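Local coordinates for protein ArCE4A (PDB 5LFZ) that probably removes acetyl groups from N-acetylated carbohydrates as a metal-dependent deacetylase of carbohydrate esterase family 4, with nickel bound in this crystal, at residues 79-84 with 117-122; 83-88 with 98-103; 124-129 with 138-143. All blocks are in the same frame, centred on the assembly; numbering follows the deposited sequence.

Contact 1: residues 79-84 with 117-122; sequences IGSHTF and QILRPP. With NI (nickel (II) ion), chain B.
Ile79 O meets Gln117 N through one water, which donates to the carbonyl and accepts from the amide. Gly80 follows with its CA against Ile118 CG1 at 3.8 Å. Ser81 forms a single beta bridge with Leu119. Its N gives an almost straight bond to Ile118 O at 3.0 Å, and its O accepts from Arg120 N at 2.8 Å. The Ser81 hydroxyl, turned away from its own N (chi1 171°), lies beside Leu119 CD1. It also accepts from Thr83 N, an ST turn that shapes the exit from strand 78-81. His82 uses both ring nitrogens. ND1 donates to Arg120 O at 2.9 Å, with an N-H...O angle of 156°. The oxygen lies near the imidazole plane, but the donor stands 47° above the carbonyl plane. NE2 binds nickel at 2.1 Å. Asp33 and His86 are the other protein ligands. The Arg120 guanidinium leads away to a salt bridge with Asp32. Thr83 and Pro122 meet tip to tip, with Thr83 OG1 3.5 Å from Pro122 CG and Thr83 CG2 3.6 Å from Pro122 CD. With an alanine here, OG1 and CG2 are gone, and the Pro122 ring would probably be left with a gap beside it. Arg120 and Pro122 belong to the Arg-Pro-Pro-Tyr sequence, which fits the third conserved motif of NodB-type deacetylases. Through Arg120 O, which holds a nickel ligand, the backbone of this motif forms part of the second shell of the metal. The bond from ND1, with the metal bond at NE2, probably fixes the rotation of the His82 ring. The Arg120 carbonyl is likely to polarise the imidazole and strengthen it as a ligand.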
loop_
_atom_site.group_PDB
_atom_site.type_symbol
_atom_site.label_atom_id
_atom_site.label_comp_id
_atom_site.label_asym_id
_atom_site.label_seq_id
_atom_site.Cartn_x
_atom_site.Cartn_y
_atom_site.Cartn_z
ATOM N N ILE A 79 4.897 4.226 -4.070
ATOM C CA ILE A 79 3.633 4.935 -3.948
ATOM C C ILE A 79 2.594 4.333 -4.887
ATOM O O ILE A 79 2.829 4.217 -6.100
ATOM C CB ILE A 79 3.804 6.432 -4.256
ATOM C CG1 ILE A 79 4.874 7.034 -3.334
ATOM C CG2 ILE A 79 2.464 7.157 -4.155
ATOM C CD1 ILE A 79 5.302 8.433 -3.705
ATOM N N GLY A 80 1.454 3.944 -4.326
ATOM C CA GLY A 80 0.323 3.483 -5.113
ATOM C C GLY A 80 -0.852 4.433 -4.954
ATOM O O GLY A 80 -0.869 5.263 -4.044
ATOM N N SER A 81 -1.836 4.326 -5.842
ATOM C CA SER A 81 -3.043 5.138 -5.741
ATOM C C SER A 81 -4.125 4.438 -4.927
ATOM O O SER A 81 -4.341 3.236 -5.082
ATOM C CB SER A 81 -3.582 5.466 -7.135
ATOM O OG SER A 81 -4.865 6.066 -7.050
ATOM N N HIS A 82 -4.795 5.190 -4.053
ATOM C CA HIS A 82 -5.958 4.685 -3.327
ATOM C C HIS A 82 -7.209 5.484 -3.705
ATOM O O HIS A 82 -8.170 5.530 -2.937
ATOM C CB HIS A 82 -5.704 4.759 -1.811
ATOM C CG HIS A 82 -6.557 3.839 -0.987
ATOM N ND1 HIS A 82 -7.007 2.614 -1.435
ATOM C CD2 HIS A 82 -7.006 3.958 0.284
ATOM C CE1 HIS A 82 -7.707 2.027 -0.482
ATOM N NE2 HIS A 82 -7.724 2.822 0.576
ATOM N N THR A 83 -7.182 6.074 -4.908
ATOM C CA THR A 83 -8.153 7.073 -5.413
ATOM C C THR A 83 -8.055 8.398 -4.649
ATOM O O THR A 83 -7.189 8.570 -3.789
ATOM C CB THR A 83 -9.627 6.582 -5.384
ATOM O OG1 THR A 83 -10.154 6.629 -4.048
ATOM C CG2 THR A 83 -9.746 5.170 -5.952
ATOM N N PHE A 84 -8.923 9.349 -4.989
ATOM C CA PHE A 84 -8.760 10.710 -4.493
ATOM C C PHE A 84 -9.445 10.924 -3.154
ATOM O O PHE A 84 -8.831 11.426 -2.219
ATOM C CB PHE A 84 -9.284 11.735 -5.503
ATOM C CG PHE A 84 -8.870 13.140 -5.188
ATOM C CD1 PHE A 84 -9.730 13.999 -4.525
ATOM C CD2 PHE A 84 -7.604 13.592 -5.526
ATOM C CE1 PHE A 84 -9.343 15.293 -4.224
ATOM C CE2 PHE A 84 -7.208 14.885 -5.228
ATOM C CZ PHE A 84 -8.080 15.736 -4.574
ATOM N N GLN A 117 2.163 3.154 -10.188
ATOM C CA GLN A 117 2.101 2.095 -11.181
ATOM C C GLN A 117 1.107 1.029 -10.761
ATOM O O GLN A 117 0.932 0.026 -11.449
ATOM C CB GLN A 117 3.487 1.485 -11.398
ATOM C CG GLN A 117 4.537 2.502 -11.808
ATOM C CD GLN A 117 5.944 1.948 -11.729
ATOM O OE1 GLN A 117 6.189 0.933 -11.073
ATOM N NE2 GLN A 117 6.881 2.613 -12.398
ATOM N N ILE A 118 0.465 1.256 -9.618
ATOM C CA ILE A 118 -0.502 0.329 -9.047
ATOM C C ILE A 118 -1.618 1.110 -8.361
ATOM O O ILE A 118 -1.413 2.252 -7.940
ATOM C CB ILE A 118 0.159 -0.621 -8.017
ATOM C CG1 ILE A 118 0.883 0.196 -6.940
ATOM C CG2 ILE A 118 1.142 -1.559 -8.702
ATOM C CD1 ILE A 118 1.635 -0.654 -5.919
ATOM N N LEU A 119 -2.793 0.498 -8.242
ATOM C CA LEU A 119 -3.922 1.127 -7.563
ATOM C C LEU A 119 -4.611 0.095 -6.686
ATOM O O LEU A 119 -4.760 -1.058 -7.081
ATOM C CB LEU A 119 -4.915 1.725 -8.575
ATOM C CG LEU A 119 -6.161 2.454 -8.041
ATOM C CD1 LEU A 119 -6.555 3.595 -8.978
ATOM C CD2 LEU A 119 -7.345 1.512 -7.827
ATOM N N ARG A 120 -5.023 0.512 -5.495
ATOM C CA ARG A 120 -5.811 -0.340 -4.607
ATOM C C ARG A 120 -7.192 0.281 -4.466
ATOM O O ARG A 120 -7.312 1.445 -4.090
ATOM C CB ARG A 120 -5.139 -0.490 -3.247
ATOM C CG ARG A 120 -5.988 -1.231 -2.239
ATOM C CD ARG A 120 -5.203 -1.521 -0.980
ATOM N NE ARG A 120 -4.286 -2.648 -1.128
ATOM C CZ ARG A 120 -3.284 -2.886 -0.286
ATOM N NH1 ARG A 120 -3.083 -2.058 0.732
ATOM N NH2 ARG A 120 -2.483 -3.934 -0.457
ATOM N N PRO A 121 -8.238 -0.472 -4.809
ATOM C CA PRO A 121 -9.579 0.113 -4.738
ATOM C C PRO A 121 -10.058 0.194 -3.294
ATOM O O PRO A 121 -9.885 -0.769 -2.551
ATOM C CB PRO A 121 -10.430 -0.864 -5.550
ATOM C CG PRO A 121 -9.737 -2.178 -5.389
ATOM C CD PRO A 121 -8.256 -1.856 -5.313
ATOM N N PRO A 122 -10.637 1.337 -2.903
ATOM C CA PRO A 122 -11.207 1.491 -1.556
ATOM C C PRO A 122 -12.143 0.347 -1.182
ATOM O O PRO A 122 -12.952 -0.081 -2.006
ATOM C CB PRO A 122 -11.968 2.813 -1.659
ATOM C CG PRO A 122 -11.170 3.600 -2.641
ATOM C CD PRO A 122 -10.700 2.593 -3.667
HETATM NI NI NI B . -8.740 2.702 2.391
HETATM O O HOH W 1 4.037 2.752 -8.125
HETATM O O HOH W 2 -8.102 0.940 2.894
HETATM O O HOH W 3 -9.983 1.086 1.721
HETATM O O HOH W 4 -9.620 2.459 4.274
#

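Contact 2: residues 83-88 with 98-103; sequences TFDHKD and EHEVQW. With NI (nickel (II) ion), chain B.
Trp103 turns its edge toward one face of Phe84 in a T-shaped pair. The Phe84 ring and the six-membered ring of Trp103 have centroids 5.7 Å apart and planes at 80°. Trp103 CB adds an apolar contact, 3.5 Å from Phe84 CD2. One face of the indole carries CB of His99, one helical turn earlier, over its centre. Water 2, a nickel ligand, lies at the edge of the His86 ring, in plane. The ring also makes an edge-to-face contact with Tyr123, and its NE2 binds nickel at 2.1 Å. Glu100 supplies the polar half of the contact. Its chain bends at chi2 (-63°), which turns the carboxylate toward the loop. Glu100 OE1 accepts from two successive amides: Phe84 N at 2.8 Å, nearly in line with the C-O bond, and Asp85 N at 3.2 Å, on the syn lone pair. Together these bonds pin the turn that leads to His86. Glu100 OE2 lies only 2.6 Å from Asp85 OD1, with the two carboxylate planes 60° apart. A water donates to Glu100 OE2 at 2.7 Å and accepts from Lys87 NZ. Through this water the lysine probably eases the closeness of the two acid groups. Thr83 CB also touches Glu100 OE1, at the start of the loop. The sequence from His82 to His86 fits the His-Thr/Ser-x-x-His metal motif of NodB-type deacetylases. Here the loop with its two histidine ligands is braced by Glu100 of helix 94-112 through the backbone amides of Phe84 and Asp85.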
loop_
_atom_site.group_PDB
_atom_site.type_symbol
_atom_site.label_atom_id
_atom_site.label_comp_id
_atom_site.label_asym_id
_atom_site.label_seq_id
_atom_site.Cartn_x
_atom_site.Cartn_y
_atom_site.Cartn_z
ATOM N N THR A 83 -7.182 6.074 -4.908
ATOM C CA THR A 83 -8.153 7.073 -5.413
ATOM C C THR A 83 -8.055 8.398 -4.649
ATOM O O THR A 83 -7.189 8.570 -3.789
ATOM C CB THR A 83 -9.627 6.582 -5.384
ATOM O OG1 THR A 83 -10.154 6.629 -4.048
ATOM C CG2 THR A 83 -9.746 5.170 -5.952
ATOM N N PHE A 84 -8.923 9.349 -4.989
ATOM C CA PHE A 84 -8.760 10.710 -4.493
ATOM C C PHE A 84 -9.445 10.924 -3.154
ATOM O O PHE A 84 -8.831 11.426 -2.219
ATOM C CB PHE A 84 -9.284 11.735 -5.503
ATOM C CG PHE A 84 -8.870 13.140 -5.188
ATOM C CD1 PHE A 84 -9.730 13.999 -4.525
ATOM C CD2 PHE A 84 -7.604 13.592 -5.526
ATOM C CE1 PHE A 84 -9.343 15.293 -4.224
ATOM C CE2 PHE A 84 -7.208 14.885 -5.228
ATOM C CZ PHE A 84 -8.080 15.736 -4.574
ATOM N N ASP A 85 -10.716 10.558 -3.062
ATOM C CA ASP A 85 -11.464 10.803 -1.831
ATOM C C ASP A 85 -12.091 9.532 -1.254
ATOM O O ASP A 85 -13.108 9.594 -0.560
ATOM C CB ASP A 85 -12.538 11.856 -2.083
ATOM C CG ASP A 85 -13.286 11.606 -3.360
ATOM O OD1 ASP A 85 -13.588 10.427 -3.627
ATOM O OD2 ASP A 85 -13.555 12.576 -4.105
ATOM N N HIS A 86 -11.477 8.393 -1.559
ATOM C CA HIS A 86 -11.801 7.100 -0.940
ATOM C C HIS A 86 -13.233 6.642 -1.189
ATOM O O HIS A 86 -13.883 6.088 -0.301
ATOM C CB HIS A 86 -11.534 7.136 0.572
ATOM C CG HIS A 86 -11.225 5.791 1.159
ATOM N ND1 HIS A 86 -12.205 4.923 1.592
ATOM C CD2 HIS A 86 -10.045 5.157 1.366
ATOM C CE1 HIS A 86 -11.643 3.817 2.047
ATOM N NE2 HIS A 86 -10.333 3.936 1.925
ATOM N N LYS A 87 -13.725 6.859 -2.398
ATOM C CA LYS A 87 -15.043 6.358 -2.757
ATOM C C LYS A 87 -14.939 4.948 -3.345
ATOM O O LYS A 87 -13.983 4.623 -4.052
ATOM C CB LYS A 87 -15.732 7.310 -3.743
ATOM C CG LYS A 87 -16.107 8.650 -3.124
ATOM C CD LYS A 87 -16.645 9.640 -4.144
ATOM C CE LYS A 87 -16.886 10.997 -3.488
ATOM N NZ LYS A 87 -17.465 12.005 -4.419
ATOM N N ASP A 88 -15.914 4.109 -3.015
ATOM C CA ASP A 88 -16.095 2.811 -3.657
ATOM C C ASP A 88 -16.263 3.054 -5.155
ATOM O O ASP A 88 -17.240 3.673 -5.568
ATOM C CB ASP A 88 -17.319 2.109 -3.045
ATOM C CG ASP A 88 -17.592 0.728 -3.629
ATOM O OD1 ASP A 88 -17.156 0.415 -4.757
ATOM O OD2 ASP A 88 -18.298 -0.052 -2.944
ATOM N N GLU A 98 -12.778 8.117 -13.721
ATOM C CA GLU A 98 -11.730 8.917 -14.360
ATOM C C GLU A 98 -11.182 9.983 -13.418
ATOM O O GLU A 98 -9.972 10.159 -13.306
ATOM C CB GLU A 98 -12.246 9.597 -15.631
ATOM C CG GLU A 98 -12.418 8.685 -16.824
ATOM C CD GLU A 98 -13.035 9.408 -18.011
ATOM O OE1 GLU A 98 -13.100 10.659 -17.985
ATOM O OE2 GLU A 98 -13.451 8.726 -18.971
ATOM N N HIS A 99 -12.085 10.698 -12.751
ATOM C CA HIS A 99 -11.693 11.724 -11.791
ATOM C C HIS A 99 -10.861 11.141 -10.654
ATOM O O HIS A 99 -9.804 11.665 -10.325
ATOM C CB HIS A 99 -12.921 12.433 -11.220
ATOM C CG HIS A 99 -13.694 13.212 -12.238
ATOM N ND1 HIS A 99 -13.111 13.733 -13.373
ATOM C CD2 HIS A 99 -15.000 13.565 -12.292
ATOM C CE1 HIS A 99 -14.024 14.368 -14.085
ATOM N NE2 HIS A 99 -15.179 14.283 -13.450
ATOM N N GLU A 100 -11.338 10.054 -10.055
ATOM C CA GLU A 100 -10.637 9.433 -8.935
ATOM C C GLU A 100 -9.210 9.033 -9.303
ATOM O O GLU A 100 -8.281 9.232 -8.524
ATOM C CB GLU A 100 -11.400 8.208 -8.438
ATOM C CG GLU A 100 -12.749 8.517 -7.803
ATOM C CD GLU A 100 -12.629 9.370 -6.557
ATOM O OE1 GLU A 100 -11.574 9.318 -5.892
ATOM O OE2 GLU A 100 -13.600 10.089 -6.238
ATOM N N VAL A 101 -9.041 8.463 -10.489
ATOM C CA VAL A 101 -7.714 8.081 -10.955
ATOM C C VAL A 101 -6.860 9.311 -11.278
ATOM O O VAL A 101 -5.763 9.491 -10.739
ATOM C CB VAL A 101 -7.800 7.178 -12.204
ATOM C CG1 VAL A 101 -6.424 6.991 -12.828
ATOM C CG2 VAL A 101 -8.431 5.833 -11.845
ATOM N N GLN A 102 -7.376 10.160 -12.159
ATOM C CA GLN A 102 -6.597 11.275 -12.685
ATOM C C GLN A 102 -6.287 12.352 -11.655
ATOM O O GLN A 102 -5.200 12.924 -11.677
ATOM C CB GLN A 102 -7.314 11.898 -13.875
ATOM C CG GLN A 102 -7.415 10.969 -15.061
ATOM C CD GLN A 102 -8.139 11.602 -16.219
ATOM O OE1 GLN A 102 -8.337 12.818 -16.249
ATOM N NE2 GLN A 102 -8.544 10.784 -17.185
ATOM N N TRP A 103 -7.223 12.629 -10.750
ATOM C CA TRP A 103 -6.963 13.627 -9.714
ATOM C C TRP A 103 -5.880 13.148 -8.758
ATOM O O TRP A 103 -5.094 13.947 -8.256
ATOM C CB TRP A 103 -8.229 13.958 -8.922
ATOM C CG TRP A 103 -9.295 14.639 -9.709
ATOM C CD1 TRP A 103 -9.179 15.186 -10.952
ATOM C CD2 TRP A 103 -10.651 14.845 -9.304
ATOM N NE1 TRP A 103 -10.382 15.723 -11.347
ATOM C CE2 TRP A 103 -11.302 15.527 -10.351
ATOM C CE3 TRP A 103 -11.379 14.521 -8.155
ATOM C CZ2 TRP A 103 -12.645 15.889 -10.284
ATOM C CZ3 TRP A 103 -12.714 14.882 -8.091
ATOM C CH2 TRP A 103 -13.330 15.559 -9.148
HETATM NI NI NI B . -8.740 2.702 2.391
HETATM O O HOH W 5 -15.162 12.253 -6.376
HETATM O O HOH W 2 -8.102 0.940 2.894
HETATM O O HOH W 3 -9.983 1.086 1.721
HETATM O O HOH W 4 -9.620 2.459 4.274
#

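Contact 3: residues 124-129 with 138-143; sequences GAHGAV and LVLWDV
The loop that follows the Arg-Pro-Pro-Tyr motif packs here on strand 138-139 and the turn after it, Gly124 and His126 facing Leu138, Leu140 and Trp141. The contact is apolar, with no hydrogen bond between the segments. Gly124 CA lies 3.6 Å from Trp141 CH2 and 3.7 Å from Leu140 CD1. There is little room for a side chain between Gly124 CA and that CH2, and the residue has a positive phi. His126 crosses Leu138 at a slant, its CB 3.8 Å from Leu138 CD2. With CG between the backbone N and the carbonyl carbon (chi1 72°), the His126 ring lies beside the leucine methyls, NE2 4.3 Å from Leu140 CD2. Gly124 O sits at the edge of this ring, in its plane. The polar end of His126 is held from outside the contact: ND1 bonds to Asp131, whose carboxylate also takes Gly127 N, the N-cap residue of helix 128-131. Ala214 of the neighbouring strand 214-215 touches all three of His126, Leu138 and Leu140. Trp141 reaches the main sheet, resting on Ile169 and Leu171 of strand 168-173.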
loop_
_atom_site.group_PDB
_atom_site.type_symbol
_atom_site.label_atom_id
_atom_site.label_comp_id
_atom_site.label_asym_id
_atom_site.label_seq_id
_atom_site.Cartn_x
_atom_site.Cartn_y
_atom_site.Cartn_z
ATOM N N GLY A 124 -11.665 -2.575 -1.068
ATOM C CA GLY A 124 -11.420 -3.746 -1.892
ATOM C C GLY A 124 -12.470 -3.952 -2.971
ATOM O O GLY A 124 -12.496 -4.984 -3.639
ATOM N N ALA A 125 -13.340 -2.961 -3.140
ATOM C CA ALA A 125 -14.485 -3.090 -4.030
ATOM C C ALA A 125 -14.088 -2.806 -5.469
ATOM O O ALA A 125 -13.556 -1.740 -5.770
ATOM C CB ALA A 125 -15.600 -2.157 -3.594
ATOM N N HIS A 126 -14.356 -3.767 -6.348
ATOM C CA HIS A 126 -14.030 -3.626 -7.763
ATOM C C HIS A 126 -14.862 -4.604 -8.590
ATOM O O HIS A 126 -15.634 -5.392 -8.045
ATOM C CB HIS A 126 -12.534 -3.860 -7.993
ATOM C CG HIS A 126 -12.120 -5.289 -7.837
ATOM N ND1 HIS A 126 -11.853 -6.108 -8.913
ATOM C CD2 HIS A 126 -11.948 -6.054 -6.731
ATOM C CE1 HIS A 126 -11.526 -7.312 -8.477
ATOM N NE2 HIS A 126 -11.577 -7.304 -7.157
ATOM N N GLY A 127 -14.706 -4.544 -9.907
ATOM C CA GLY A 127 -15.437 -5.421 -10.802
ATOM C C GLY A 127 -14.924 -5.223 -12.211
ATOM O O GLY A 127 -14.529 -4.116 -12.564
ATOM N N ALA A 128 -14.936 -6.290 -13.007
ATOM C CA ALA A 128 -14.344 -6.280 -14.346
ATOM C C ALA A 128 -14.788 -5.092 -15.193
ATOM O O ALA A 128 -13.988 -4.518 -15.928
ATOM C CB ALA A 128 -14.670 -7.577 -15.069
ATOM N N VAL A 129 -16.059 -4.721 -15.086
ATOM C CA VAL A 129 -16.596 -3.630 -15.889
ATOM C C VAL A 129 -16.022 -2.275 -15.453
ATOM O O VAL A 129 -15.931 -1.344 -16.256
ATOM C CB VAL A 129 -18.146 -3.606 -15.831
ATOM C CG1 VAL A 129 -18.635 -3.208 -14.446
ATOM C CG2 VAL A 129 -18.712 -2.676 -16.889
ATOM N N LEU A 138 -4.656 -3.711 -10.262
ATOM C CA LEU A 138 -5.353 -3.519 -9.001
ATOM C C LEU A 138 -4.726 -4.422 -7.944
ATOM O O LEU A 138 -4.670 -5.641 -8.105
ATOM C CB LEU A 138 -6.852 -3.807 -9.143
ATOM C CG LEU A 138 -7.695 -2.777 -9.901
ATOM C CD1 LEU A 138 -7.501 -2.880 -11.411
ATOM C CD2 LEU A 138 -9.162 -2.930 -9.546
ATOM N N VAL A 139 -4.245 -3.824 -6.863
ATOM C CA VAL A 139 -3.564 -4.595 -5.838
ATOM C C VAL A 139 -4.404 -4.673 -4.569
ATOM O O VAL A 139 -4.634 -3.667 -3.898
ATOM C CB VAL A 139 -2.183 -4.001 -5.516
ATOM C CG1 VAL A 139 -1.484 -4.821 -4.438
ATOM C CG2 VAL A 139 -1.339 -3.913 -6.794
ATOM N N LEU A 140 -4.880 -5.873 -4.265
ATOM C CA LEU A 140 -5.620 -6.108 -3.030
ATOM C C LEU A 140 -4.656 -6.632 -1.976
ATOM O O LEU A 140 -3.565 -6.087 -1.814
ATOM C CB LEU A 140 -6.780 -7.080 -3.257
ATOM C CG LEU A 140 -7.988 -6.554 -4.051
ATOM C CD1 LEU A 140 -8.429 -5.186 -3.553
ATOM C CD2 LEU A 140 -7.702 -6.502 -5.532
ATOM N N TRP A 141 -5.053 -7.690 -1.272
ATOM C CA TRP A 141 -4.282 -8.209 -0.143
ATOM C C TRP A 141 -4.759 -9.606 0.243
ATOM O O TRP A 141 -5.881 -9.996 -0.077
ATOM C CB TRP A 141 -4.410 -7.277 1.070
ATOM C CG TRP A 141 -5.836 -7.133 1.537
ATOM C CD1 TRP A 141 -6.492 -7.921 2.451
ATOM C CD2 TRP A 141 -6.781 -6.153 1.103
ATOM N NE1 TRP A 141 -7.786 -7.488 2.605
ATOM C CE2 TRP A 141 -7.990 -6.402 1.788
ATOM C CE3 TRP A 141 -6.723 -5.083 0.200
ATOM C CZ2 TRP A 141 -9.127 -5.616 1.607
ATOM C CZ3 TRP A 141 -7.854 -4.307 0.018
ATOM C CH2 TRP A 141 -9.039 -4.576 0.717
ATOM N N ASP A 142 -3.926 -10.356 0.955
ATOM C CA ASP A 142 -4.379 -11.647 1.456
ATOM C C ASP A 142 -4.378 -11.668 2.981
ATOM O O ASP A 142 -4.971 -12.552 3.589
ATOM C CB ASP A 142 -3.527 -12.788 0.887
ATOM C CG ASP A 142 -2.094 -12.744 1.359
ATOM O OD1 ASP A 142 -1.563 -11.635 1.550
ATOM O OD2 ASP A 142 -1.491 -13.826 1.533
ATOM N N VAL A 143 -3.722 -10.684 3.591
ATOM C CA VAL A 143 -3.720 -10.560 5.047
ATOM C C VAL A 143 -4.274 -9.209 5.474
ATOM O O VAL A 143 -3.643 -8.178 5.261
ATOM C CB VAL A 143 -2.308 -10.717 5.642
ATOM C CG1 VAL A 143 -2.361 -10.573 7.163
ATOM C CG2 VAL A 143 -1.703 -12.052 5.240
#

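Overall arrangement
Contacts 1 and 2 both draw on the run 79-88, share Thr83 and Phe84, and have centres 9 Å apart. Each brings one histidine to the nickel, and Asp33 completes the protein ligands. Pro122 ties them together, its CG 3.3 Å from Lys87 O. Contact 3 lies about 11 Å from contact 1, centre to centre. The two are joined by Arg120 NH2, which bonds to Leu140 O at 2.8 Å, and by Leu119 O with Val139 N at 2.8 Å. The nearest atom of the Trp141 side chain is about 7 Å from the nickel. Contacts 2 and 3 are about 15 Å apart between centres, yet Asp88 OD1 meets Ala125 CB at 3.2 Å.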